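Local coordinates for HRDC domain-containing protein (Bifidobacterium adolescentis ATCC 15703, PDB 3CYM) that is of unknown function but probably binds nucleic acid and acts on it as a 3'-5' exonuclease of the ribonuclease D type, at residues Ala42-Glu46 and Asp172-Ile177; Asp57-Phe62 and Gly107-Met113; Val95-Ser101 and Gln116-Glu122; Val138-Leu143 and Glu178-Met183. All blocks are in the same frame, centred on the assembly; numbering follows the deposited sequence.

Contact 1: Ala42-Glu46 and Asp172-Ile177; sequences AADAE and DVELLI. With NA (sodium ion), chain B; NA (sodium ion), chain C.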
# COMPACT_ATOMS: atom_id res chain seq x y z
N ALA A 42 -14.16 12.43 6.36
CA ALA A 42 -12.89 11.88 6.83
C ALA A 42 -12.98 10.35 6.77
O ALA A 42 -13.92 9.78 7.30
CB ALA A 42 -12.63 12.33 8.26
N ALA A 43 -12.01 9.71 6.12
CA ALA A 43 -12.03 8.25 5.94
C ALA A 43 -10.70 7.57 6.27
O ALA A 43 -9.64 8.18 6.18
CB ALA A 43 -12.47 7.89 4.54
N ASP A 44 -10.78 6.29 6.65
CA ASP A 44 -9.61 5.43 6.85
C ASP A 44 -10.04 3.96 6.92
O ASP A 44 -11.23 3.65 6.95
CB ASP A 44 -8.86 5.80 8.13
CG ASP A 44 -7.39 5.47 8.07
OD1 ASP A 44 -6.92 5.03 7.00
OD2 ASP A 44 -6.69 5.62 9.09
N ALA A 45 -9.06 3.05 6.94
CA ALA A 45 -9.33 1.62 7.06
C ALA A 45 -8.18 0.91 7.74
O ALA A 45 -7.01 1.29 7.58
CB ALA A 45 -9.58 1.00 5.70
N GLU A 46 -8.51 -0.13 8.50
CA GLU A 46 -7.50 -0.97 9.11
C GLU A 46 -7.49 -2.36 8.50
O GLU A 46 -8.54 -2.90 8.15
CB GLU A 46 -7.70 -1.06 10.63
CG GLU A 46 -7.70 0.28 11.38
CD GLU A 46 -6.49 1.15 11.08
OE1 GLU A 46 -5.35 0.65 11.10
OE2 GLU A 46 -6.67 2.36 10.82
N ASP A 172 -7.46 8.37 14.05
CA ASP A 172 -6.98 8.45 12.67
C ASP A 172 -7.89 9.17 11.66
O ASP A 172 -7.41 9.62 10.61
CB ASP A 172 -6.61 7.06 12.16
CG ASP A 172 -5.15 6.74 12.34
OD1 ASP A 172 -4.41 7.51 12.99
OD2 ASP A 172 -4.72 5.69 11.81
N VAL A 173 -9.19 9.29 11.97
CA VAL A 173 -10.12 10.11 11.17
C VAL A 173 -10.55 11.41 11.87
O VAL A 173 -11.15 12.28 11.25
CB VAL A 173 -11.39 9.35 10.74
CG1 VAL A 173 -11.04 8.22 9.82
CG2 VAL A 173 -12.18 8.87 11.94
N GLU A 174 -10.21 11.53 13.16
CA GLU A 174 -10.61 12.64 14.04
C GLU A 174 -10.22 14.05 13.56
O GLU A 174 -10.96 15.01 13.81
CB GLU A 174 -10.08 12.37 15.46
CG GLU A 174 -10.13 13.51 16.52
CD GLU A 174 -11.53 13.89 16.99
OE1 GLU A 174 -12.52 13.28 16.54
OE2 GLU A 174 -11.64 14.82 17.83
N LEU A 175 -9.09 14.18 12.87
CA LEU A 175 -8.57 15.50 12.51
C LEU A 175 -8.47 15.78 11.02
O LEU A 175 -7.95 16.82 10.62
CB LEU A 175 -7.20 15.74 13.17
CG LEU A 175 -7.18 15.66 14.71
CD1 LEU A 175 -5.75 15.58 15.21
CD2 LEU A 175 -7.93 16.83 15.33
N LEU A 176 -8.96 14.85 10.20
CA LEU A 176 -8.82 14.96 8.75
C LEU A 176 -9.60 16.11 8.09
O LEU A 176 -9.12 16.70 7.13
CB LEU A 176 -9.16 13.63 8.07
CG LEU A 176 -8.26 12.43 8.35
CD1 LEU A 176 -8.66 11.27 7.47
CD2 LEU A 176 -6.78 12.77 8.13
N ILE A 177 -10.79 16.46 8.60
CA ILE A 177 -11.52 17.58 8.01
C ILE A 177 -10.83 18.92 8.32
O ILE A 177 -10.77 19.80 7.47
CB ILE A 177 -13.08 17.56 8.24
CG1 ILE A 177 -13.50 18.32 9.49
CG2 ILE A 177 -13.68 16.13 8.22
CD1 ILE A 177 -14.06 19.67 9.18
NA NA B . -4.76 4.03 9.98
NA NA C . -4.54 4.02 6.05
O HOH W 1 -6.09 8.42 8.45
O HOH W 2 -4.75 2.44 8.24
O HOH W 3 -3.06 2.50 10.95
O HOH W 4 -3.88 5.17 8.11
O HOH W 5 -5.49 6.27 5.20
O HOH W 6 -3.20 4.75 4.18

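Contact 2: Asp57-Phe62 and Gly107-Met113; sequences DWLVQF and GFDELGM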
# COMPACT_ATOMS: atom_id res chain seq x y z
N ASP A 57 -10.07 -5.27 4.53
CA ASP A 57 -10.29 -4.38 5.65
C ASP A 57 -11.03 -5.11 6.77
O ASP A 57 -12.06 -5.74 6.55
CB ASP A 57 -11.08 -3.14 5.20
CG ASP A 57 -10.32 -2.27 4.20
OD1 ASP A 57 -9.07 -2.37 4.12
OD2 ASP A 57 -10.97 -1.47 3.50
N TRP A 58 -10.46 -5.04 7.97
CA TRP A 58 -11.10 -5.57 9.17
C TRP A 58 -11.73 -4.47 10.01
O TRP A 58 -12.36 -4.73 11.04
CB TRP A 58 -10.09 -6.39 9.96
CG TRP A 58 -9.89 -7.73 9.33
CD1 TRP A 58 -8.98 -8.06 8.37
CD2 TRP A 58 -10.67 -8.91 9.57
NE1 TRP A 58 -9.12 -9.38 8.01
CE2 TRP A 58 -10.15 -9.93 8.74
CE3 TRP A 58 -11.74 -9.21 10.42
CZ2 TRP A 58 -10.66 -11.22 8.73
CZ3 TRP A 58 -12.25 -10.49 10.42
CH2 TRP A 58 -11.72 -11.48 9.57
N LEU A 59 -11.55 -3.23 9.55
CA LEU A 59 -12.21 -2.07 10.13
C LEU A 59 -12.22 -0.94 9.11
O LEU A 59 -11.33 -0.83 8.26
CB LEU A 59 -11.54 -1.61 11.43
CG LEU A 59 -12.25 -0.53 12.27
CD1 LEU A 59 -13.63 -0.95 12.75
CD2 LEU A 59 -11.40 -0.14 13.44
N VAL A 60 -13.25 -0.10 9.19
CA VAL A 60 -13.44 1.02 8.29
C VAL A 60 -13.90 2.20 9.16
O VAL A 60 -14.80 2.06 9.98
CB VAL A 60 -14.41 0.60 7.16
CG1 VAL A 60 -15.33 1.68 6.80
CG2 VAL A 60 -13.64 0.10 5.93
N GLN A 61 -13.24 3.35 9.02
CA GLN A 61 -13.44 4.48 9.92
C GLN A 61 -13.89 5.71 9.17
O GLN A 61 -13.28 6.08 8.17
CB GLN A 61 -12.16 4.83 10.70
CG GLN A 61 -11.51 3.70 11.46
CD GLN A 61 -10.19 3.28 10.87
OE1 GLN A 61 -10.11 2.30 10.15
NE2 GLN A 61 -9.14 4.05 11.15
N PHE A 62 -14.96 6.34 9.65
CA PHE A 62 -15.50 7.55 9.05
C PHE A 62 -15.79 8.64 10.06
O PHE A 62 -16.05 8.36 11.22
CB PHE A 62 -16.76 7.24 8.24
CG PHE A 62 -16.52 6.35 7.08
CD1 PHE A 62 -15.69 6.76 6.03
CD2 PHE A 62 -17.07 5.08 7.04
CE1 PHE A 62 -15.43 5.92 4.95
CE2 PHE A 62 -16.83 4.25 5.95
CZ PHE A 62 -16.00 4.67 4.91
N GLY A 107 -9.57 -1.27 -1.23
CA GLY A 107 -10.44 -1.94 -0.27
C GLY A 107 -11.83 -1.35 -0.21
O GLY A 107 -12.80 -2.09 -0.10
N PHE A 108 -11.92 -0.02 -0.27
CA PHE A 108 -13.21 0.69 -0.35
C PHE A 108 -13.98 0.32 -1.61
O PHE A 108 -15.17 0.06 -1.56
CB PHE A 108 -13.02 2.21 -0.32
CG PHE A 108 -12.57 2.76 1.01
CD1 PHE A 108 -11.87 3.96 1.07
CD2 PHE A 108 -12.83 2.10 2.20
CE1 PHE A 108 -11.45 4.48 2.28
CE2 PHE A 108 -12.42 2.61 3.42
CZ PHE A 108 -11.73 3.81 3.46
N ASP A 109 -13.27 0.31 -2.75
CA ASP A 109 -13.82 -0.15 -4.03
C ASP A 109 -14.35 -1.59 -3.94
O ASP A 109 -15.44 -1.89 -4.42
CB ASP A 109 -12.76 -0.06 -5.13
CG ASP A 109 -13.25 -0.60 -6.45
OD1 ASP A 109 -12.75 -1.67 -6.88
OD2 ASP A 109 -14.13 0.04 -7.06
N GLU A 110 -13.58 -2.45 -3.28
CA GLU A 110 -13.98 -3.85 -3.10
C GLU A 110 -15.19 -4.08 -2.21
O GLU A 110 -15.89 -5.07 -2.36
CB GLU A 110 -12.79 -4.71 -2.67
CG GLU A 110 -11.88 -5.06 -3.84
CD GLU A 110 -11.29 -6.45 -3.74
OE1 GLU A 110 -11.00 -7.04 -4.81
OE2 GLU A 110 -11.11 -6.96 -2.61
N LEU A 111 -15.47 -3.15 -1.30
CA LEU A 111 -16.71 -3.21 -0.51
C LEU A 111 -17.91 -2.64 -1.27
O LEU A 111 -19.06 -2.84 -0.88
CB LEU A 111 -16.52 -2.55 0.86
CG LEU A 111 -15.67 -3.36 1.86
CD1 LEU A 111 -15.01 -2.48 2.91
CD2 LEU A 111 -16.48 -4.46 2.52
N GLY A 112 -17.63 -1.92 -2.37
CA GLY A 112 -18.68 -1.36 -3.21
C GLY A 112 -18.91 0.13 -2.96
O GLY A 112 -19.90 0.69 -3.43
N MET A 113 -17.99 0.76 -2.23
CA MET A 113 -18.05 2.19 -2.01
C MET A 113 -17.61 2.94 -3.27
O MET A 113 -16.81 2.42 -4.06
CB MET A 113 -17.21 2.60 -0.80
CG MET A 113 -17.87 2.34 0.54
SD MET A 113 -16.74 2.54 1.94
CE MET A 113 -16.13 0.89 2.09
O HOH W 7 -11.77 -4.62 1.93

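Contact 3: Val95-Ser101 and Gln116-Glu122; sequences VWILHDS and QRLFDTE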
# COMPACT_ATOMS: atom_id res chain seq x y z
N VAL A 95 -16.50 15.03 -0.58
CA VAL A 95 -15.06 14.85 -0.68
C VAL A 95 -14.61 13.85 0.39
O VAL A 95 -14.89 14.01 1.57
CB VAL A 95 -14.31 16.21 -0.52
CG1 VAL A 95 -12.79 16.01 -0.50
CG2 VAL A 95 -14.70 17.17 -1.63
N TRP A 96 -13.93 12.80 -0.04
CA TRP A 96 -13.32 11.88 0.90
C TRP A 96 -11.92 12.38 1.23
O TRP A 96 -11.14 12.70 0.33
CB TRP A 96 -13.26 10.48 0.29
CG TRP A 96 -14.60 9.81 0.11
CD1 TRP A 96 -15.72 10.34 -0.44
CD2 TRP A 96 -14.93 8.46 0.47
NE1 TRP A 96 -16.73 9.41 -0.45
CE2 TRP A 96 -16.28 8.25 0.11
CE3 TRP A 96 -14.22 7.40 1.06
CZ2 TRP A 96 -16.93 7.03 0.33
CZ3 TRP A 96 -14.87 6.19 1.27
CH2 TRP A 96 -16.21 6.02 0.90
N ILE A 97 -11.61 12.49 2.52
CA ILE A 97 -10.27 12.82 2.97
C ILE A 97 -9.57 11.54 3.41
O ILE A 97 -10.04 10.83 4.32
CB ILE A 97 -10.23 13.84 4.12
CG1 ILE A 97 -11.14 15.02 3.83
CG2 ILE A 97 -8.82 14.35 4.34
CD1 ILE A 97 -11.64 15.65 5.08
N LEU A 98 -8.46 11.24 2.74
CA LEU A 98 -7.66 10.06 3.01
C LEU A 98 -6.21 10.49 3.10
O LEU A 98 -5.80 11.42 2.41
CB LEU A 98 -7.84 9.03 1.89
CG LEU A 98 -9.01 8.03 1.90
CD1 LEU A 98 -10.32 8.67 1.47
CD2 LEU A 98 -8.72 6.85 1.00
N HIS A 99 -5.44 9.83 3.96
CA HIS A 99 -4.00 10.05 4.04
C HIS A 99 -3.36 8.88 3.33
O HIS A 99 -3.47 7.75 3.81
CB HIS A 99 -3.53 10.12 5.50
CG HIS A 99 -2.12 10.60 5.66
ND1 HIS A 99 -1.79 11.94 5.69
CD2 HIS A 99 -0.96 9.93 5.76
CE1 HIS A 99 -0.49 12.07 5.82
NE2 HIS A 99 0.04 10.86 5.87
N ASP A 100 -2.72 9.16 2.19
CA ASP A 100 -2.17 8.13 1.28
C ASP A 100 -3.30 7.25 0.76
O ASP A 100 -3.48 6.10 1.20
CB ASP A 100 -1.03 7.33 1.94
CG ASP A 100 -0.34 6.35 0.99
OD1 ASP A 100 -0.51 6.45 -0.25
OD2 ASP A 100 0.37 5.46 1.49
N SER A 101 -4.06 7.81 -0.17
CA SER A 101 -5.30 7.22 -0.67
C SER A 101 -5.11 5.93 -1.46
O SER A 101 -6.05 5.15 -1.58
CB SER A 101 -6.07 8.24 -1.50
OG SER A 101 -5.38 8.56 -2.69
N GLN A 116 -16.43 10.01 -4.88
CA GLN A 116 -16.57 10.80 -6.10
C GLN A 116 -15.60 11.96 -6.19
O GLN A 116 -15.37 12.50 -7.28
CB GLN A 116 -18.01 11.29 -6.27
CG GLN A 116 -18.98 10.19 -6.64
CD GLN A 116 -20.32 10.73 -7.10
OE1 GLN A 116 -21.34 10.52 -6.44
NE2 GLN A 116 -20.31 11.46 -8.21
N ARG A 117 -15.06 12.34 -5.04
CA ARG A 117 -14.07 13.39 -4.92
C ARG A 117 -13.06 12.99 -3.83
O ARG A 117 -13.39 12.22 -2.92
CB ARG A 117 -14.72 14.75 -4.59
CG ARG A 117 -15.40 15.42 -5.80
CD ARG A 117 -15.91 16.83 -5.50
NE ARG A 117 -16.99 16.84 -4.52
CZ ARG A 117 -17.53 17.94 -4.01
NH1 ARG A 117 -18.51 17.85 -3.12
NH2 ARG A 117 -17.11 19.14 -4.39
N LEU A 118 -11.84 13.51 -3.94
CA LEU A 118 -10.77 13.15 -3.02
C LEU A 118 -9.94 14.35 -2.61
O LEU A 118 -9.64 15.22 -3.43
CB LEU A 118 -9.86 12.11 -3.67
CG LEU A 118 -8.72 11.48 -2.87
CD1 LEU A 118 -9.27 10.57 -1.78
CD2 LEU A 118 -7.83 10.70 -3.83
N PHE A 119 -9.58 14.40 -1.34
CA PHE A 119 -8.46 15.21 -0.89
C PHE A 119 -7.50 14.27 -0.19
O PHE A 119 -7.82 13.70 0.85
CB PHE A 119 -8.89 16.33 0.06
CG PHE A 119 -7.80 17.30 0.38
CD1 PHE A 119 -7.67 18.47 -0.34
CD2 PHE A 119 -6.88 17.05 1.40
CE1 PHE A 119 -6.64 19.37 -0.07
CE2 PHE A 119 -5.86 17.95 1.69
CZ PHE A 119 -5.74 19.11 0.96
N ASP A 120 -6.31 14.10 -0.77
CA ASP A 120 -5.29 13.26 -0.16
C ASP A 120 -4.34 14.12 0.68
O ASP A 120 -3.56 14.92 0.13
CB ASP A 120 -4.55 12.44 -1.24
CG ASP A 120 -3.75 11.28 -0.68
OD1 ASP A 120 -3.21 11.35 0.45
OD2 ASP A 120 -3.62 10.28 -1.41
N THR A 121 -4.39 13.95 2.00
CA THR A 121 -3.55 14.77 2.90
C THR A 121 -2.07 14.40 2.81
O THR A 121 -1.22 15.20 3.18
CB THR A 121 -4.01 14.73 4.38
OG1 THR A 121 -4.12 13.37 4.82
CG2 THR A 121 -5.34 15.44 4.58
N GLU A 122 -1.75 13.19 2.35
CA GLU A 122 -0.36 12.83 2.16
C GLU A 122 0.15 13.49 0.90
O GLU A 122 1.20 14.12 0.93
CB GLU A 122 -0.13 11.31 2.12
CG GLU A 122 1.34 10.95 1.84
CD GLU A 122 1.76 9.59 2.35
OE1 GLU A 122 2.14 8.75 1.52
OE2 GLU A 122 1.73 9.36 3.58
O HOH W 8 -18.07 10.99 -2.61

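Contact 4: Val138-Leu143 and Glu178-Met183; sequences VTEHFL and ELETKM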
# COMPACT_ATOMS: atom_id res chain seq x y z
N VAL A 138 2.23 15.32 9.94
CA VAL A 138 1.37 16.26 9.22
C VAL A 138 0.37 16.99 10.13
O VAL A 138 0.21 18.21 10.01
CB VAL A 138 0.65 15.57 8.00
CG1 VAL A 138 -0.47 16.43 7.41
CG2 VAL A 138 1.66 15.22 6.92
N THR A 139 -0.30 16.27 11.03
CA THR A 139 -1.23 16.94 11.94
C THR A 139 -0.53 17.79 13.01
O THR A 139 -1.10 18.77 13.47
CB THR A 139 -2.31 16.00 12.58
OG1 THR A 139 -2.90 16.66 13.71
CG2 THR A 139 -1.72 14.72 13.06
N GLU A 140 0.69 17.43 13.37
CA GLU A 140 1.48 18.25 14.31
C GLU A 140 1.94 19.55 13.64
O GLU A 140 1.93 20.61 14.27
CB GLU A 140 2.67 17.47 14.86
CG GLU A 140 3.29 18.12 16.09
CD GLU A 140 4.42 17.31 16.71
OE1 GLU A 140 5.57 17.80 16.71
OE2 GLU A 140 4.16 16.19 17.21
N HIS A 141 2.32 19.45 12.37
CA HIS A 141 2.76 20.60 11.59
C HIS A 141 1.64 21.63 11.42
O HIS A 141 1.85 22.81 11.64
CB HIS A 141 3.31 20.16 10.23
CG HIS A 141 3.88 21.27 9.41
ND1 HIS A 141 3.14 21.98 8.49
CD2 HIS A 141 5.13 21.79 9.36
CE1 HIS A 141 3.90 22.88 7.90
NE2 HIS A 141 5.11 22.79 8.42
N PHE A 142 0.44 21.17 11.09
CA PHE A 142 -0.65 22.06 10.70
C PHE A 142 -1.64 22.42 11.82
O PHE A 142 -2.25 23.48 11.78
CB PHE A 142 -1.40 21.48 9.50
CG PHE A 142 -0.60 21.48 8.23
CD1 PHE A 142 0.11 20.36 7.83
CD2 PHE A 142 -0.58 22.61 7.41
CE1 PHE A 142 0.85 20.36 6.66
CE2 PHE A 142 0.16 22.62 6.23
CZ PHE A 142 0.87 21.49 5.86
N LEU A 143 -1.79 21.52 12.79
CA LEU A 143 -2.80 21.70 13.84
C LEU A 143 -2.18 21.83 15.23
O LEU A 143 -2.85 22.22 16.18
CB LEU A 143 -3.84 20.56 13.79
CG LEU A 143 -4.47 20.21 12.43
CD1 LEU A 143 -5.45 19.04 12.54
CD2 LEU A 143 -5.16 21.43 11.77
N GLU A 178 -10.26 19.03 9.52
CA GLU A 178 -9.50 20.21 9.93
C GLU A 178 -8.15 20.27 9.21
O GLU A 178 -7.66 21.36 8.92
CB GLU A 178 -9.28 20.25 11.45
CG GLU A 178 -10.55 20.49 12.25
CD GLU A 178 -11.20 19.22 12.76
OE1 GLU A 178 -10.84 18.11 12.29
OE2 GLU A 178 -12.07 19.32 13.65
N LEU A 179 -7.57 19.11 8.93
CA LEU A 179 -6.35 19.02 8.13
C LEU A 179 -6.56 19.58 6.74
O LEU A 179 -5.83 20.48 6.32
CB LEU A 179 -5.84 17.58 8.01
CG LEU A 179 -4.74 17.10 8.95
CD1 LEU A 179 -4.23 15.76 8.43
CD2 LEU A 179 -3.60 18.12 9.10
N GLU A 180 -7.58 19.06 6.05
CA GLU A 180 -7.95 19.50 4.69
C GLU A 180 -8.09 21.02 4.59
O GLU A 180 -7.56 21.62 3.66
CB GLU A 180 -9.25 18.82 4.22
CG GLU A 180 -9.87 19.52 3.00
CD GLU A 180 -11.17 18.93 2.50
OE1 GLU A 180 -11.35 18.91 1.26
OE2 GLU A 180 -12.01 18.52 3.32
N THR A 181 -8.79 21.62 5.56
CA THR A 181 -9.05 23.06 5.61
C THR A 181 -7.76 23.89 5.63
O THR A 181 -7.56 24.73 4.76
CB THR A 181 -9.97 23.43 6.81
OG1 THR A 181 -11.17 22.65 6.75
CG2 THR A 181 -10.35 24.90 6.79
N LYS A 182 -6.88 23.61 6.60
CA LYS A 182 -5.56 24.25 6.71
C LYS A 182 -4.68 24.00 5.48
O LYS A 182 -3.99 24.91 5.02
CB LYS A 182 -4.80 23.75 7.95
CG LYS A 182 -5.31 24.29 9.28
CD LYS A 182 -4.81 25.70 9.57
CE LYS A 182 -5.33 26.22 10.92
NZ LYS A 182 -6.79 26.54 10.88
N MET A 183 -4.69 22.77 4.98
CA MET A 183 -3.82 22.38 3.86
C MET A 183 -4.28 22.95 2.51
O MET A 183 -3.45 23.21 1.65
CB MET A 183 -3.64 20.86 3.79
CG MET A 183 -2.97 20.22 5.03
SD MET A 183 -2.73 18.44 4.83
CE MET A 183 -1.32 18.53 3.79

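Contact 1: Ala42-Glu46 and Asp172-Ile177
A42 presses its methyl group against the break between helix 163-174 and helix 176-190, with CB 3.3 Å from the carbonyl O of V173 and 3.7 Å from CB of L176; CG2 of I177 also leans on it. Next along, V173 spreads over the strand backbone. Its chi1 of -64° turns CG1 away from its own carbonyl carbon, bringing CG1 to 3.6 Å from the carbonyl C of A43 and against CB of D44. L176 continues the cover with CD1 near O of A43. This small, mostly apolar seam joins the two helices to the strand just where the acidic residues begin. Two acids of the strand, D44 and E46, and one of the helix, D172, form a metal site of the kind known from DEDD exonucleases of the ribonuclease H-like fold, in which such acids hold two metal ions; here the ions are sodium. One sodium takes OD2 of D44, OE2 of E46 and OD2 of D172, the last at 2.5 Å, and three waters complete its shell. Holding the same ion draws OD2 of D44 to 3.4 Å from OD2 of D172, with the two carboxylate planes turned 41° apart. The other oxygen of D44, OD1, binds the second sodium at 2.8 Å, and two waters bridge the ions. One of these waters also donates to O of A45. A second shell orients the ligands: OE2 of E46 is bonded to NE2 of Q61, and OD1 of D172 forms a salt bridge with K149.

Contact 2: Asp57-Phe62 and Gly107-Met113
Apolar contacts carry most of the join between V60 and F62 on the strand and, facing them, F108 and L111 of helix 101-111 and M113 just beyond it. CG2 of V60 meets F108 at the rim of its ring, in the ring plane, 3.8 Å from CE2, while CD1 of L111 approaches the same methyl more loosely. The aromatic pair of F62 and F108 is oblique, neither stacked nor T-shaped: the planes differ by 34° and the centroids lie 6.0 Å apart. F108 also meets W96 edge-to-face. The sulfur contact is a Met-aromatic one made at the edge of the ring, SD of M113 standing 3.7 Å from CZ of F62 and 76° off the ring normal. A bend at chi3 of M113 turns its terminal methyl aside from the line of the chain. Polar groups play a smaller part. OD2 of D57 lies over the backbone of G107, 3.8 Å from its C, and a CB built on that glycine would come within 2.7 Å of OD2 of D57, consistent with a glycine at this position. A water accepts from N of D57 and is weakly bound to O of G107. The helix then ends in a Schellman motif at G112, whose positive phi lets N of M113 reach O of F108 at 3.0 Å and sends M113 back toward the sheet. With strand and helix directions 100° apart, this is a helix laid across one face of a mixed sheet, as in the ribonuclease H-like exonuclease fold.

Contact 3: Val95-Ser101 and Gln116-Glu122
Strands 95-98 and 117-120, the two ends of a beta-alpha-beta unit, run side by side in parallel and pair W96 with L118, I97 with F119 and L98 with D120. N of W96 donates to O of R117 at 3.0 Å, and N of F119 returns a bond to O of W96 at 2.8 Å. At the end of its strand, D120 turns to other partners. Its chi1 of -165° swings the carboxylate toward the turn after L98, where OD1 accepts from N of D100 at 2.8 Å and, from the opposite face, from N of E122. OD2 is gripped by N and OG of S101, both above the carboxylate plane on one face. With an alanine here, the amides of D100, S101 and E122 and the hydroxyl of S101 would probably lose the carboxylate that accepts from them, leaving the turn and the helix start freer to move. H99 is fixed alongside: ND1 and OG1 of T121 share a hydrogen bond of 2.9 Å at the ring edge, NE2 binds O of F133, and CB of E122 makes a CH-pi contact over one face. D120 is thus an N-cap of helix 121-127 that also ties down the start of the crossover helix, at the strand ends of a beta-alpha-beta crossover.

Contact 4: Val138-Leu143 and Glu178-Met183
F142 points its side chain at helix 176-190 and meets it along its whole length. Its CB touches CD2 of L179 at 4.0 Å. From there chi1 of -69° sends CG toward the other helix, and the ring presents one face to M183, whose CG is 3.9 Å from the ring centroid and only 1° off the normal. Farther out, CE1 of F142 meets CE of M183 at 4.0 Å, a contact owed to the bend at chi3 of M183. The sulfur stands above the same face, a longer Met-aromatic contact, and also rests on CG1 of V138. On the opposite face lies ND1 of H141, 3.3 Å above the plane, so the ring is held flat between the two. An alanine in place of F142 is likely to leave M183 without the surface it covers and to open a gap beside L179. L179 itself is a knob in a hole formed by V138, T139, F142 and L143, with CD2 3.9 Å from CA of T139. Toward the solvent side, CD2 of L143 packs 3.8 Å from CG of K182. The axes of 138-143 and 178-183 pass 10.0 Å apart at 58°, where helix 135-143 packs on helix 176-190. On its inner side, helix 176-190 lies over strands 95-98 and 117-120 through E180 and M183, and helix 121-127 touches V138, L179 and M183.

Overall arrangement
All four contacts fall within the exonuclease-like domain, and their chemistry follows their place in the fold rather than their depth. Contacts 1 and 2 are buried, contacts 3 and 4 only partly so. Contacts 1, 2 and 3 share one mixed sheet: the strand of contact 1 sits between those of contacts 2 and 3, with backbone hydrogen bonds to both. Contact 1 gathers acids around metal ions, contact 2 relies on aromatic and sulfur packing, and contact 3 mixes strand pairing with a buried carboxylate. W96 of contact 3 also packs against F62, F108 and M113 of contact 2. Contact 4, helix on helix and mainly apolar, shares helix 176-190 with contact 1 and lies farthest from the chain's centre.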